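Local coordinates for endoglucanase EG-II (Hypocrea jecorina, PDB 3QR3), which catalyses the endo-hydrolysis of beta-1,4-glucosidic bonds in cellulose, at residues 92-97 and 140-145; 3-8 and 176-181. All coordinates share one frame; numbering follows the deposited sequence.

Contact 1. Residues 92-97 and 140-145; sequences GCLSLG and SRVWFG. With SO4 (sulfate ion), chain E.
The Schellman motif that ends helix 80-95 of this TIM barrel, with Gly-97 at positive phi, meets Arg-141 just ahead of barrel strand 142-145. The carbonyl of Leu-94 is shared by Gly-97 N, as part of the motif, and Arg-141 NH1, which reaches Leu-94 O at 2.8 Å, nearly straight at 163°, in the carbonyl plane and on a lone pair, with Arg-141 NH2 a weak third donor at 3.4 Å. NH1 also bonds to Ala-98 O, tying the guanidinium to the turn leading into strand 99-104. A bend at chi3 (-74°) turns the group toward the helix end, while its NE and NH2 edge faces a sulfate, probably from the crystallisation liquor: Arg-141 NE donates a hydrogen bond to sulfate O4 at 2.9 Å and Arg-141 NH2 one to sulfate O1 at 3.0 Å. A methionine in its place would probably leave the Leu-94 carbonyl without its side-chain donors and the sulfate without its two-pronged grip. Nearer the Arg-141 backbone, the two side chains run past each other in opposite senses, Leu-94 CD2 resting 3.7 Å from Arg-141 CB. The other methyl, Leu-94 CD1, touches Val-142 CG2 at 3.8 Å.

Contact 2. Residues 3-8 and 176-181; sequences VRFAGV and SQFISL
Phe-5 and Phe-178 touch through one ring carbon each, Phe-5 CE2 lying 4.0 Å from Phe-178 CE2. The approach is unequal: Phe-178 CE2 comes in at the edge of the Phe-5 ring, near its plane, whereas Phe-5 CE2 stands obliquely to the ring of Phe-178. Arg-4 adds a second touch, its NH1 lying 3.9 Å from Phe-178 CZ. That nitrogen sits at the edge of the Phe-178 ring, in its plane, and therefore not over its pi face; the guanidinium and ring planes are 71° apart. Arg-4 gets there along the neighbouring ring. With CG anti to the backbone N (chi1 -177°) and the chain extended to NE, its CG rides 3.8 Å above the centre of the Phe-5 ring, and Phe-5 CZ in turn lies over the guanidinium, toward its rim. Phe-5 opens the first strand, 5-11, and Phe-178 sits next to the fifth, 179-182, both at the N-terminal end of the TIM barrel; their CA atoms are 12.4 Å apart. Around them, Phe-5 meets the ring of Tyr-99, Phe-178 that of Trp-143, and Leu-288 and Ile-215 also touch Phe-178. The backbone of Phe-5 is fixed by hydrogen bonds to Leu-288 and Tyr-290. Ahead of Phe-178, Gln-177 is held at its backbone O by Arg-170 NH1 and at its side-chain NE2 by the carbonyls of Ala-137 and Gln-139.

Both contacts are partly buried and lie toward the N-terminal ends of the barrel strands, but on different sides of the barrel wall. Contact 2 leans on the interior and joins strands far apart around the barrel through apolar rings, with no hydrogen bond between its segments; its charged residue lies at the exposed margin. Contact 1, farther from the centre of the chain and nearer the outer surface, packs the end of an outer helix on the wall and combines a charged side chain, a carbonyl and an anion with a small apolar patch. Strands 142-145 and 179-182 connect them: Phe-144 O accepts from Ser-180 N, and Trp-143 NE1 donates to Ser-180 OG at 2.8 Å. Tyr-99 touches both Arg-141 and Phe-5.

Contact 1. Residues 92-97 and 140-145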
ATOM      1  N   GLY A  92      16.117   2.310  -2.628  1.00 22.66           N
ATOM      2  CA  GLY A  92      16.120   2.093  -4.062  1.00 21.43           C
ATOM      3  C   GLY A  92      14.953   2.821  -4.695  1.00 28.14           C
ATOM      4  O   GLY A  92      15.061   3.424  -5.765  1.00 27.88           O
ATOM      5  N   CYS A  93      13.822   2.762  -4.010  1.00 20.97           N
ATOM      6  CA  CYS A  93      12.615   3.443  -4.451  1.00 21.24           C
ATOM      7  C   CYS A  93      12.814   4.964  -4.393  1.00 21.06           C
ATOM      8  O   CYS A  93      12.525   5.682  -5.350  1.00 20.83           O
ATOM      9  CB  CYS A  93      11.447   3.012  -3.557  1.00 23.17           C
ATOM     10  SG  CYS A  93       9.957   3.967  -3.757  1.00 27.53           S
ATOM     11  N   LEU A  94      13.337   5.447  -3.273  1.00 21.34           N
ATOM     12  CA  LEU A  94      13.529   6.889  -3.081  1.00 27.84           C
ATOM     13  C   LEU A  94      14.583   7.470  -4.032  1.00 23.64           C
ATOM     14  O   LEU A  94      14.487   8.621  -4.438  1.00 22.21           O
ATOM     15  CB  LEU A  94      13.921   7.189  -1.630  1.00 20.30           C
ATOM     16  CG  LEU A  94      12.900   6.919  -0.524  1.00 20.57           C
ATOM     17  CD1 LEU A  94      13.570   7.078   0.813  1.00 17.31           C
ATOM     18  CD2 LEU A  94      11.685   7.853  -0.635  1.00 19.68           C
ATOM     19  N   SER A  95      15.580   6.665  -4.379  1.00 26.34           N
ATOM     20  CA  SER A  95      16.670   7.101  -5.253  1.00 23.01           C
ATOM     21  C   SER A  95      16.195   7.416  -6.657  1.00 26.30           C
ATOM     22  O   SER A  95      16.864   8.128  -7.405  1.00 27.33           O
ATOM     23  CB  SER A  95      17.764   6.033  -5.314  1.00 19.30           C
ATOM     24  OG  SER A  95      18.466   5.958  -4.080  1.00 26.57           O
ATOM     25  N   LEU A  96      15.038   6.871  -7.010  1.00 23.15           N
ATOM     26  CA  LEU A  96      14.442   7.085  -8.319  1.00 21.18           C
ATOM     27  C   LEU A  96      13.556   8.329  -8.337  1.00 29.00           C
ATOM     28  O   LEU A  96      12.895   8.607  -9.334  1.00 23.32           O
ATOM     29  CB  LEU A  96      13.619   5.854  -8.705  1.00 19.54           C
ATOM     30  CG  LEU A  96      14.461   4.606  -8.969  1.00 23.62           C
ATOM     31  CD1 LEU A  96      13.601   3.357  -8.905  1.00 25.03           C
ATOM     32  CD2 LEU A  96      15.155   4.726 -10.319  1.00 26.04           C
ATOM     33  N   GLY A  97      13.539   9.068  -7.229  1.00 19.70           N
ATOM     34  CA  GLY A  97      12.698  10.248  -7.105  1.00 26.13           C
ATOM     35  C   GLY A  97      11.238   9.933  -6.793  1.00 25.68           C
ATOM     36  O   GLY A  97      10.407  10.833  -6.692  1.00 26.05           O
ATOM     37  N   SER A 140      11.187  13.084   3.170  1.00 22.03           N
ATOM     38  CA  SER A 140       9.803  13.511   2.990  1.00 20.30           C
ATOM     39  C   SER A 140       9.016  12.684   1.968  1.00 20.82           C
ATOM     40  O   SER A 140       7.797  12.827   1.860  1.00 19.71           O
ATOM     41  CB  SER A 140       9.752  14.996   2.608  1.00 26.11           C
ATOM     42  OG  SER A 140      10.225  15.180   1.283  1.00 37.27           O
ATOM     43  N   ARG A 141       9.692  11.822   1.218  1.00 15.64           N
ATOM     44  CA  ARG A 141       8.987  11.039   0.198  1.00 17.25           C
ATOM     45  C   ARG A 141       8.651   9.622   0.670  1.00 19.35           C
ATOM     46  O   ARG A 141       8.134   8.802  -0.094  1.00 19.51           O
ATOM     47  CB  ARG A 141       9.759  11.026  -1.129  1.00 17.38           C
ATOM     48  CG  ARG A 141       9.626  12.328  -1.923  1.00 20.07           C
ATOM     49  CD  ARG A 141      10.424  12.305  -3.228  1.00 24.38           C
ATOM     50  NE  ARG A 141      11.862  12.439  -3.002  1.00 29.78           N
ATOM     51  CZ  ARG A 141      12.752  11.476  -3.220  1.00 29.01           C
ATOM     52  NH1 ARG A 141      12.360  10.291  -3.677  1.00 20.04           N
ATOM     53  NH2 ARG A 141      14.041  11.703  -2.988  1.00 27.54           N
ATOM     54  N   VAL A 142       8.950   9.339   1.932  1.00 14.64           N
ATOM     55  CA  VAL A 142       8.467   8.115   2.553  1.00 17.20           C
ATOM     56  C   VAL A 142       7.019   8.361   2.985  1.00 19.42           C
ATOM     57  O   VAL A 142       6.700   9.380   3.592  1.00 21.69           O
ATOM     58  CB  VAL A 142       9.342   7.703   3.750  1.00 17.10           C
ATOM     59  CG1 VAL A 142       8.683   6.585   4.554  1.00 18.53           C
ATOM     60  CG2 VAL A 142      10.721   7.279   3.271  1.00 18.58           C
ATOM     61  N   TRP A 143       6.143   7.433   2.642  1.00 20.91           N
ATOM     62  CA  TRP A 143       4.715   7.579   2.902  1.00 15.27           C
ATOM     63  C   TRP A 143       4.385   6.493   3.926  1.00 17.87           C
ATOM     64  O   TRP A 143       4.739   5.330   3.714  1.00 17.35           O
ATOM     65  CB  TRP A 143       3.970   7.351   1.580  1.00 15.04           C
ATOM     66  CG  TRP A 143       2.484   7.463   1.635  1.00 14.11           C
ATOM     67  CD1 TRP A 143       1.645   6.868   2.534  1.00 15.82           C
ATOM     68  CD2 TRP A 143       1.651   8.190   0.726  1.00 17.64           C
ATOM     69  NE1 TRP A 143       0.337   7.207   2.253  1.00 21.70           N
ATOM     70  CE2 TRP A 143       0.315   8.015   1.149  1.00 17.44           C
ATOM     71  CE3 TRP A 143       1.904   8.988  -0.393  1.00 16.60           C
ATOM     72  CZ2 TRP A 143      -0.760   8.600   0.484  1.00 16.18           C
ATOM     73  CZ3 TRP A 143       0.839   9.563  -1.052  1.00 18.14           C
ATOM     74  CH2 TRP A 143      -0.480   9.364  -0.615  1.00 16.51           C
ATOM     75  N   PHE A 144       3.747   6.856   5.041  1.00 16.56           N
ATOM     76  CA  PHE A 144       3.513   5.894   6.126  1.00 17.65           C
ATOM     77  C   PHE A 144       2.181   5.140   5.964  1.00 19.33           C
ATOM     78  O   PHE A 144       1.109   5.682   6.248  1.00 17.08           O
ATOM     79  CB  PHE A 144       3.594   6.584   7.500  1.00 17.16           C
ATOM     80  CG  PHE A 144       4.940   7.195   7.799  1.00 19.85           C
ATOM     81  CD1 PHE A 144       5.942   6.445   8.394  1.00 35.52           C
ATOM     82  CD2 PHE A 144       5.205   8.519   7.485  1.00 18.88           C
ATOM     83  CE1 PHE A 144       7.183   7.004   8.671  1.00 34.73           C
ATOM     84  CE2 PHE A 144       6.442   9.080   7.760  1.00 21.37           C
ATOM     85  CZ  PHE A 144       7.433   8.321   8.346  1.00 23.15           C
ATOM     86  N   GLY A 145       2.263   3.899   5.490  1.00 13.96           N
ATOM     87  CA  GLY A 145       1.094   3.059   5.255  1.00 15.60           C
ATOM     88  C   GLY A 145       0.737   2.254   6.492  1.00 20.26           C
ATOM     89  O   GLY A 145       1.118   1.074   6.651  1.00 18.87           O
TER
HETATM   90  S   SO4 E 342      13.781  15.043  -1.076  0.71 31.37           S
HETATM   91  O1  SO4 E 342      14.538  14.531  -2.225  0.70 32.00           O
HETATM   92  O2  SO4 E 342      14.402  14.615   0.173  1.00 39.44           O
HETATM   93  O3  SO4 E 342      13.757  16.496  -1.106  1.00 39.21           O
HETATM   94  O4  SO4 E 342      12.426  14.513  -1.127  1.00 36.10           O

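Contact 2. Residues 3-8 and 176-181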
ATOM      1  N   VAL A   3      -4.143  11.781 -11.830  1.00 20.74           N
ATOM      2  CA  VAL A   3      -3.759  11.700 -10.432  1.00 18.07           C
ATOM      3  C   VAL A   3      -2.261  11.907 -10.316  1.00 20.03           C
ATOM      4  O   VAL A   3      -1.502  11.616 -11.239  1.00 21.81           O
ATOM      5  CB  VAL A   3      -4.140  10.350  -9.807  1.00 13.45           C
ATOM      6  CG1 VAL A   3      -5.659  10.161  -9.846  1.00 14.43           C
ATOM      7  CG2 VAL A   3      -3.426   9.205 -10.540  1.00 17.84           C
ATOM      8  N   ARG A   4      -1.828  12.410  -9.176  1.00 15.33           N
ATOM      9  CA  ARG A   4      -0.412  12.697  -9.006  1.00 17.14           C
ATOM     10  C   ARG A   4       0.473  11.442  -9.035  1.00 25.61           C
ATOM     11  O   ARG A   4       1.541  11.439  -9.650  1.00 24.49           O
ATOM     12  CB  ARG A   4      -0.212  13.474  -7.710  1.00 24.78           C
ATOM     13  CG  ARG A   4       1.208  13.897  -7.456  1.00 30.24           C
ATOM     14  CD  ARG A   4       1.305  14.816  -6.253  1.00 26.35           C
ATOM     15  NE  ARG A   4       2.702  15.012  -5.902  1.00 25.21           N
ATOM     16  CZ  ARG A   4       3.123  15.555  -4.773  1.00 32.02           C
ATOM     17  NH1 ARG A   4       2.246  15.968  -3.865  1.00 26.48           N
ATOM     18  NH2 ARG A   4       4.425  15.683  -4.561  1.00 30.96           N
ATOM     19  N   PHE A   5       0.022  10.374  -8.380  1.00 18.84           N
ATOM     20  CA  PHE A   5       0.847   9.193  -8.208  1.00 22.12           C
ATOM     21  C   PHE A   5       0.303   7.970  -8.938  1.00 19.73           C
ATOM     22  O   PHE A   5      -0.872   7.628  -8.828  1.00 22.70           O
ATOM     23  CB  PHE A   5       1.036   8.900  -6.719  1.00 23.72           C
ATOM     24  CG  PHE A   5       1.719  10.009  -5.969  1.00 21.48           C
ATOM     25  CD1 PHE A   5       2.996  10.416  -6.328  1.00 21.02           C
ATOM     26  CD2 PHE A   5       1.098  10.630  -4.899  1.00 21.54           C
ATOM     27  CE1 PHE A   5       3.632  11.424  -5.648  1.00 23.01           C
ATOM     28  CE2 PHE A   5       1.731  11.647  -4.205  1.00 21.23           C
ATOM     29  CZ  PHE A   5       2.999  12.045  -4.579  1.00 23.06           C
ATOM     30  N   ALA A   6       1.174   7.340  -9.716  1.00 18.85           N
ATOM     31  CA  ALA A   6       0.852   6.110 -10.419  1.00 20.20           C
ATOM     32  C   ALA A   6       2.010   5.182 -10.151  1.00 19.64           C
ATOM     33  O   ALA A   6       3.165   5.586 -10.288  1.00 18.42           O
ATOM     34  CB  ALA A   6       0.732   6.357 -11.917  1.00 25.78           C
ATOM     35  N   GLY A   7       1.714   3.952  -9.745  1.00 17.03           N
ATOM     36  CA  GLY A   7       2.770   2.994  -9.492  1.00 18.93           C
ATOM     37  C   GLY A   7       2.244   1.611  -9.202  1.00 16.88           C
ATOM     38  O   GLY A   7       1.108   1.268  -9.559  1.00 13.24           O
ATOM     39  N   VAL A   8       3.077   0.814  -8.538  1.00 15.98           N
ATOM     40  CA  VAL A   8       2.769  -0.588  -8.317  1.00 16.50           C
ATOM     41  C   VAL A   8       3.324  -1.062  -6.979  1.00 17.54           C
ATOM     42  O   VAL A   8       4.252  -0.470  -6.419  1.00 17.57           O
ATOM     43  CB  VAL A   8       3.361  -1.476  -9.421  1.00 18.44           C
ATOM     44  CG1 VAL A   8       2.952  -0.967 -10.805  1.00 22.45           C
ATOM     45  CG2 VAL A   8       4.862  -1.501  -9.289  1.00 24.60           C
ATOM     46  N   SER A 176       6.666  16.049   7.733  1.00 18.42           N
ATOM     47  CA  SER A 176       6.408  16.471   6.357  1.00 22.38           C
ATOM     48  C   SER A 176       5.685  15.405   5.530  1.00 27.63           C
ATOM     49  O   SER A 176       5.149  15.703   4.470  1.00 22.17           O
ATOM     50  CB  SER A 176       7.723  16.838   5.663  1.00 27.64           C
ATOM     51  OG  SER A 176       8.510  15.677   5.424  1.00 26.58           O
ATOM     52  N   GLN A 177       5.672  14.166   6.014  1.00 20.50           N
ATOM     53  CA  GLN A 177       5.291  13.027   5.180  1.00 20.78           C
ATOM     54  C   GLN A 177       3.785  12.806   5.082  1.00 19.39           C
ATOM     55  O   GLN A 177       3.040  13.167   5.989  1.00 16.84           O
ATOM     56  CB  GLN A 177       5.944  11.746   5.721  1.00 20.52           C
ATOM     57  CG  GLN A 177       7.455  11.675   5.547  1.00 20.89           C
ATOM     58  CD  GLN A 177       8.235  12.352   6.672  1.00 21.75           C
ATOM     59  OE1 GLN A 177       7.676  13.075   7.497  1.00 19.70           O
ATOM     60  NE2 GLN A 177       9.540  12.115   6.705  1.00 21.83           N
ATOM     61  N   PHE A 178       3.346  12.197   3.983  1.00 15.77           N
ATOM     62  CA  PHE A 178       1.992  11.651   3.893  1.00 15.19           C
ATOM     63  C   PHE A 178       1.822  10.474   4.852  1.00 19.03           C
ATOM     64  O   PHE A 178       2.747   9.670   5.047  1.00 18.07           O
ATOM     65  CB  PHE A 178       1.688  11.146   2.471  1.00 15.09           C
ATOM     66  CG  PHE A 178       1.523  12.237   1.440  1.00 19.82           C
ATOM     67  CD1 PHE A 178       0.474  13.147   1.523  1.00 15.63           C
ATOM     68  CD2 PHE A 178       2.402  12.324   0.363  1.00 18.52           C
ATOM     69  CE1 PHE A 178       0.313  14.129   0.567  1.00 15.64           C
ATOM     70  CE2 PHE A 178       2.251  13.311  -0.600  1.00 18.52           C
ATOM     71  CZ  PHE A 178       1.204  14.209  -0.507  1.00 20.07           C
ATOM     72  N   ILE A 179       0.627  10.350   5.418  1.00 17.50           N
ATOM     73  CA  ILE A 179       0.286   9.214   6.265  1.00 17.24           C
ATOM     74  C   ILE A 179      -1.066   8.654   5.811  1.00 20.65           C
ATOM     75  O   ILE A 179      -2.011   9.403   5.620  1.00 17.99           O
ATOM     76  CB  ILE A 179       0.203   9.613   7.755  1.00 18.24           C
ATOM     77  CG1 ILE A 179       1.526  10.214   8.231  1.00 17.35           C
ATOM     78  CG2 ILE A 179      -0.147   8.404   8.615  1.00 19.00           C
ATOM     79  CD1 ILE A 179       1.466  10.748   9.668  1.00 17.77           C
ATOM     80  N   SER A 180      -1.145   7.338   5.621  1.00 20.11           N
ATOM     81  CA  SER A 180      -2.390   6.680   5.228  1.00 16.69           C
ATOM     82  C   SER A 180      -3.321   6.462   6.405  1.00 21.09           C
ATOM     83  O   SER A 180      -2.873   6.114   7.498  1.00 24.09           O
ATOM     84  CB  SER A 180      -2.093   5.298   4.646  1.00 22.44           C
ATOM     85  OG  SER A 180      -1.428   5.389   3.406  1.00 25.88           O
ATOM     86  N   LEU A 181      -4.621   6.639   6.171  1.00 15.26           N
ATOM     87  CA  LEU A 181      -5.645   6.262   7.142  1.00 20.94           C
ATOM     88  C   LEU A 181      -6.480   5.111   6.561  1.00 18.99           C
ATOM     89  O   LEU A 181      -7.320   5.331   5.689  1.00 17.22           O
ATOM     90  CB  LEU A 181      -6.544   7.467   7.466  1.00 15.94           C
ATOM     91  CG  LEU A 181      -5.842   8.765   7.883  1.00 23.30           C
ATOM     92  CD1 LEU A 181      -6.844   9.884   8.135  1.00 21.05           C
ATOM     93  CD2 LEU A 181      -4.958   8.539   9.121  1.00 18.57           C
TER